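Local coordinates for mitochondrial dynamics protein MID49 (PDB 4WOY) that recruits the fission mediator Drp1 to the mitochondrial outer membrane, regulates the GTPase activity of Drp1, and is represented here by its cytosolic nucleotidyltransferase-like region, at residues L75-G87 with C97-P109. The protein carries 1 engineered substitution. Residues are numbered along the deposited sequence; the frame is centred on the assembly and turned at random.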
loop_
_atom_site.group_PDB
_atom_site.type_symbol
_atom_site.label_atom_id
_atom_site.label_comp_id
_atom_site.label_asym_id
_atom_site.label_seq_id
_atom_site.Cartn_x
_atom_site.Cartn_y
_atom_site.Cartn_z
ATOM N N LEU A 75 6.006 -2.202 -15.396
ATOM C CA LEU A 75 6.177 -1.812 -16.783
ATOM C C LEU A 75 7.662 -1.754 -17.069
ATOM O O LEU A 75 8.430 -1.283 -16.218
ATOM C CB LEU A 75 5.535 -0.453 -17.051
ATOM C CG LEU A 75 4.020 -0.379 -17.215
ATOM C CD1 LEU A 75 3.308 -0.426 -15.857
ATOM C CD2 LEU A 75 3.671 0.870 -18.021
ATOM N N GLU A 76 8.092 -2.276 -18.216
ATOM C CA GLU A 76 9.492 -2.097 -18.589
ATOM C C GLU A 76 9.576 -0.952 -19.581
ATOM O O GLU A 76 9.277 -1.131 -20.757
ATOM C CB GLU A 76 10.096 -3.376 -19.167
ATOM C CG GLU A 76 10.170 -4.485 -18.124
ATOM C CD GLU A 76 10.590 -5.824 -18.668
ATOM O OE1 GLU A 76 10.658 -6.000 -19.912
ATOM O OE2 GLU A 76 10.863 -6.702 -17.824
ATOM N N LEU A 77 9.975 0.224 -19.100
ATOM C CA LEU A 77 10.071 1.396 -19.964
ATOM C C LEU A 77 11.445 1.469 -20.670
ATOM O O LEU A 77 12.470 1.130 -20.082
ATOM C CB LEU A 77 9.812 2.668 -19.153
ATOM C CG LEU A 77 8.432 2.816 -18.499
ATOM C CD1 LEU A 77 8.301 4.135 -17.730
ATOM C CD2 LEU A 77 7.344 2.694 -19.548
ATOM N N GLU A 78 11.463 1.863 -21.938
ATOM C CA GLU A 78 12.739 2.093 -22.636
ATOM C C GLU A 78 13.565 3.166 -21.916
ATOM O O GLU A 78 13.065 4.240 -21.616
ATOM C CB GLU A 78 12.528 2.506 -24.104
ATOM C CG GLU A 78 11.775 1.490 -24.962
ATOM C CD GLU A 78 10.250 1.576 -24.821
ATOM O OE1 GLU A 78 9.752 2.278 -23.914
ATOM O OE2 GLU A 78 9.548 0.943 -25.632
ATOM N N PRO A 79 14.815 2.850 -21.588
ATOM C CA PRO A 79 15.646 3.828 -20.866
ATOM C C PRO A 79 15.867 5.138 -21.623
ATOM O O PRO A 79 16.284 5.122 -22.773
ATOM C CB PRO A 79 16.970 3.080 -20.661
ATOM C CG PRO A 79 16.950 1.955 -21.680
ATOM C CD PRO A 79 15.513 1.573 -21.833
ATOM N N GLY A 80 15.553 6.257 -20.976
ATOM C CA GLY A 80 15.748 7.567 -21.569
ATOM C C GLY A 80 14.674 8.030 -22.541
ATOM O O GLY A 80 14.753 9.126 -23.093
ATOM N N LEU A 81 13.676 7.191 -22.764
ATOM C CA LEU A 81 12.551 7.545 -23.626
ATOM C C LEU A 81 11.453 8.170 -22.789
ATOM O O LEU A 81 10.478 8.701 -23.311
ATOM C CB LEU A 81 12.014 6.310 -24.343
ATOM C CG LEU A 81 11.582 6.385 -25.802
ATOM C CD1 LEU A 81 12.726 6.848 -26.698
ATOM C CD2 LEU A 81 11.082 5.003 -26.243
ATOM N N TRP A 82 11.628 8.090 -21.475
ATOM C CA TRP A 82 10.602 8.500 -20.526
ATOM C C TRP A 82 11.243 9.232 -19.372
ATOM O O TRP A 82 12.344 8.889 -18.942
ATOM C CB TRP A 82 9.815 7.293 -20.004
ATOM C CG TRP A 82 9.244 6.439 -21.088
ATOM C CD1 TRP A 82 9.834 5.350 -21.696
ATOM C CD2 TRP A 82 7.954 6.603 -21.708
ATOM N NE1 TRP A 82 8.975 4.832 -22.646
ATOM C CE2 TRP A 82 7.824 5.580 -22.678
ATOM C CE3 TRP A 82 6.895 7.516 -21.528
ATOM C CZ2 TRP A 82 6.678 5.447 -23.473
ATOM C CZ3 TRP A 82 5.737 7.371 -22.321
ATOM C CH2 TRP A 82 5.647 6.341 -23.280
ATOM N N SER A 83 10.539 10.246 -18.885
ATOM C CA SER A 83 11.064 11.134 -17.862
ATOM C C SER A 83 10.011 11.344 -16.790
ATOM O O SER A 83 8.837 11.261 -17.062
ATOM C CB SER A 83 11.485 12.460 -18.494
ATOM O OG SER A 83 11.641 13.463 -17.514
ATOM N N LEU A 84 10.425 11.590 -15.570
ATOM C CA LEU A 84 9.489 11.776 -14.481
ATOM C C LEU A 84 9.260 13.231 -14.249
ATOM O O LEU A 84 10.187 14.033 -14.306
ATOM C CB LEU A 84 10.006 11.147 -13.192
ATOM C CG LEU A 84 10.281 9.665 -13.371
ATOM C CD1 LEU A 84 10.709 9.086 -12.050
ATOM C CD2 LEU A 84 9.043 8.948 -13.930
ATOM N N VAL A 85 8.007 13.577 -14.018
ATOM C CA VAL A 85 7.670 14.921 -13.628
ATOM C C VAL A 85 6.843 14.849 -12.346
ATOM O O VAL A 85 5.766 14.258 -12.318
ATOM C CB VAL A 85 6.904 15.640 -14.748
ATOM C CG1 VAL A 85 6.651 17.074 -14.364
ATOM C CG2 VAL A 85 7.707 15.575 -16.034
ATOM N N PRO A 86 7.357 15.428 -11.262
ATOM C CA PRO A 86 6.632 15.388 -9.984
ATOM C C PRO A 86 5.307 16.139 -10.061
ATOM O O PRO A 86 5.289 17.267 -10.577
ATOM C CB PRO A 86 7.598 16.076 -9.024
ATOM C CG PRO A 86 8.897 15.935 -9.694
ATOM C CD PRO A 86 8.674 16.069 -11.121
ATOM N N GLY A 87 4.230 15.535 -9.560
ATOM C CA GLY A 87 2.902 16.122 -9.676
ATOM C C GLY A 87 2.788 17.549 -9.154
ATOM O O GLY A 87 1.981 18.323 -9.641
ATOM N N CYS A 97 1.202 12.777 -6.496
ATOM C CA CYS A 97 1.261 12.172 -7.837
ATOM C C CYS A 97 2.505 12.516 -8.637
ATOM O O CYS A 97 3.300 13.361 -8.268
ATOM C CB CYS A 97 0.044 12.574 -8.678
ATOM S SG CYS A 97 -1.542 12.132 -7.990
ATOM N N TRP A 98 2.656 11.836 -9.760
ATOM C CA TRP A 98 3.793 12.034 -10.651
ATOM C C TRP A 98 3.356 11.819 -12.103
ATOM O O TRP A 98 2.471 10.984 -12.370
ATOM C CB TRP A 98 4.942 11.074 -10.279
ATOM C CG TRP A 98 5.816 11.543 -9.141
ATOM C CD1 TRP A 98 5.488 11.646 -7.805
ATOM C CD2 TRP A 98 7.176 11.972 -9.246
ATOM N NE1 TRP A 98 6.559 12.119 -7.086
ATOM C CE2 TRP A 98 7.610 12.321 -7.945
ATOM C CE3 TRP A 98 8.066 12.093 -10.311
ATOM C CZ2 TRP A 98 8.889 12.776 -7.689
ATOM C CZ3 TRP A 98 9.354 12.544 -10.052
ATOM C CH2 TRP A 98 9.752 12.875 -8.752
ATOM N N ALA A 99 3.952 12.567 -13.035
ATOM C CA ALA A 99 3.666 12.347 -14.458
ATOM C C ALA A 99 4.821 11.594 -15.097
ATOM O O ALA A 99 5.962 11.666 -14.646
ATOM C CB ALA A 99 3.401 13.641 -15.197
ATOM N N VAL A 100 4.493 10.836 -16.126
ATOM C CA VAL A 100 5.471 10.084 -16.879
ATOM C C VAL A 100 5.454 10.666 -18.304
ATOM O O VAL A 100 4.487 10.488 -19.056
ATOM C CB VAL A 100 5.164 8.539 -16.854
ATOM C CG1 VAL A 100 6.204 7.767 -17.614
ATOM C CG2 VAL A 100 5.083 8.018 -15.424
ATOM N N ARG A 101 6.525 11.384 -18.648
ATOM C CA ARG A 101 6.606 12.179 -19.872
ATOM C C ARG A 101 7.323 11.405 -20.968
ATOM O O ARG A 101 8.432 10.903 -20.786
ATOM C CB ARG A 101 7.347 13.499 -19.600
ATOM C CG ARG A 101 7.345 14.505 -20.740
ATOM C CD ARG A 101 8.356 15.644 -20.494
ATOM N NE ARG A 101 7.809 16.722 -19.675
ATOM C CZ ARG A 101 8.525 17.468 -18.834
ATOM N NH1 ARG A 101 9.833 17.246 -18.674
ATOM N NH2 ARG A 101 7.929 18.432 -18.137
ATOM N N ARG A 102 6.681 11.315 -22.111
ATOM C CA ARG A 102 7.286 10.721 -23.270
ATOM C C ARG A 102 8.322 11.715 -23.780
ATOM O O ARG A 102 8.107 12.923 -23.741
ATOM C CB ARG A 102 6.231 10.371 -24.313
ATOM C CG ARG A 102 6.799 9.813 -25.596
ATOM C CD ARG A 102 7.594 8.520 -25.421
ATOM N NE ARG A 102 7.527 7.772 -26.676
ATOM C CZ ARG A 102 8.300 8.004 -27.736
ATOM N NH1 ARG A 102 9.227 8.951 -27.699
ATOM N NH2 ARG A 102 8.147 7.289 -28.844
ATOM N N THR A 103 9.473 11.188 -24.184
ATOM C CA THR A 103 10.658 11.972 -24.545
ATOM C C THR A 103 11.113 11.659 -25.977
ATOM O O THR A 103 10.709 10.648 -26.534
ATOM C CB THR A 103 11.831 11.632 -23.567
ATOM O OG1 THR A 103 11.469 11.930 -22.213
ATOM C CG2 THR A 103 12.929 12.422 -23.868
ATOM N N GLN A 104 11.964 12.504 -26.564
ATOM C CA GLN A 104 12.631 12.190 -27.828
ATOM C C GLN A 104 11.627 11.858 -28.922
ATOM O O GLN A 104 11.816 10.942 -29.685
ATOM C CB GLN A 104 13.609 11.023 -27.626
ATOM C CG GLN A 104 14.617 11.276 -26.505
ATOM C CD GLN A 104 15.868 10.432 -26.588
ATOM O OE1 GLN A 104 15.965 9.515 -27.400
ATOM N NE2 GLN A 104 16.821 10.712 -25.712
ATOM N N LEU A 105 10.554 12.615 -28.991
ATOM C CA LEU A 105 9.520 12.396 -29.994
ATOM C C LEU A 105 9.959 12.778 -31.409
ATOM O O LEU A 105 9.392 12.285 -32.386
ATOM C CB LEU A 105 8.251 13.177 -29.604
ATOM C CG LEU A 105 7.529 12.432 -28.473
ATOM C CD1 LEU A 105 6.479 13.290 -27.777
ATOM C CD2 LEU A 105 6.938 11.140 -29.019
ATOM N N GLU A 106 10.930 13.687 -31.523
ATOM C CA GLU A 106 11.397 14.098 -32.847
ATOM C C GLU A 106 12.019 12.897 -33.554
ATOM O O GLU A 106 11.636 12.568 -34.676
ATOM C CB GLU A 106 12.400 15.273 -32.772
ATOM C CG GLU A 106 12.899 15.752 -34.121
ATOM C CD GLU A 106 13.869 16.946 -34.052
ATOM O OE1 GLU A 106 14.329 17.310 -32.950
ATOM O OE2 GLU A 106 14.186 17.503 -35.118
ATOM N N PHE A 107 12.938 12.202 -32.894
ATOM C CA PHE A 107 13.656 11.141 -33.594
ATOM C C PHE A 107 13.122 9.751 -33.269
ATOM O O PHE A 107 13.428 8.783 -33.964
ATOM C CB PHE A 107 15.147 11.269 -33.297
ATOM C CG PHE A 107 15.742 12.596 -33.788
ATOM C CD1 PHE A 107 15.494 13.045 -35.082
ATOM C CD2 PHE A 107 16.501 13.403 -32.944
ATOM C CE1 PHE A 107 16.018 14.254 -35.536
ATOM C CE2 PHE A 107 17.011 14.601 -33.384
ATOM C CZ PHE A 107 16.780 15.029 -34.693
ATOM N N HIS A 108 12.286 9.670 -32.238
ATOM C CA HIS A 108 11.565 8.442 -31.914
ATOM C C HIS A 108 10.095 8.765 -31.746
ATOM O O HIS A 108 9.616 8.904 -30.610
ATOM C CB HIS A 108 12.087 7.814 -30.634
ATOM C CG HIS A 108 13.489 7.307 -30.737
ATOM N ND1 HIS A 108 14.543 7.903 -30.076
ATOM C CD2 HIS A 108 14.014 6.271 -31.429
ATOM C CE1 HIS A 108 15.652 7.237 -30.337
ATOM N NE2 HIS A 108 15.359 6.248 -31.164
ATOM N N PRO A 109 9.377 8.907 -32.870
ATOM C CA PRO A 109 7.979 9.347 -32.816
ATOM C C PRO A 109 7.047 8.315 -32.204
ATOM O O PRO A 109 7.473 7.203 -31.914
ATOM C CB PRO A 109 7.642 9.626 -34.293
ATOM C CG PRO A 109 8.622 8.854 -35.063
ATOM C CD PRO A 109 9.884 8.881 -34.252
#
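Arg-102 sets CG opposite its backbone N (chi1 177°) and bends at chi2 (60°), which lays its CD over one face of the Trp-82 indole. This CH-pi contact brings Arg-102 CD to 3.7 Å from the centroid of the six-membered ring. Leu-77 CD2 lies over the opposite face, and Trp-82 NE1 donates in the ring plane to Glu-78 OE1 (3.0 Å), which fixes the rotation of the indole. Beyond CD the guanidinium turns steeply to the ring; Leu-81 CG packs over one of its faces, NH1 and NH2 both donate to His-108 O, an end-on grip on one atom, and NE forms a salt bridge with Asp-116. At the other end of the pairing, Trp-98 turns its CG beside its own backbone N (chi1 -82°), and one face of the indole is laid against Pro-86, whose CA lies over the ring centre and whose CG makes a CH-pi contact, 3.3 Å from Trp-98 CH2. Leu-84 CB meets the same ring at its edge, 3.5 Å from CZ3. On the face carrying Ser-83, Val-85, Ala-99 and Arg-101, Val-85 CG2 sits centrally over the Arg-101 guanidinium, 3.5 Å from its CZ. Paired backbone bonds join Ser-83 to Arg-101 and Val-85 to Ala-99, that from Ala-99 N to Val-85 O (2.6 Å) being nearly straight. Strands 82-86 and 97-102 form an antiparallel beta hairpin with a long connection, joined through strand 205-208 to the edge of the mixed sheet of the nucleotidyltransferase-like fold.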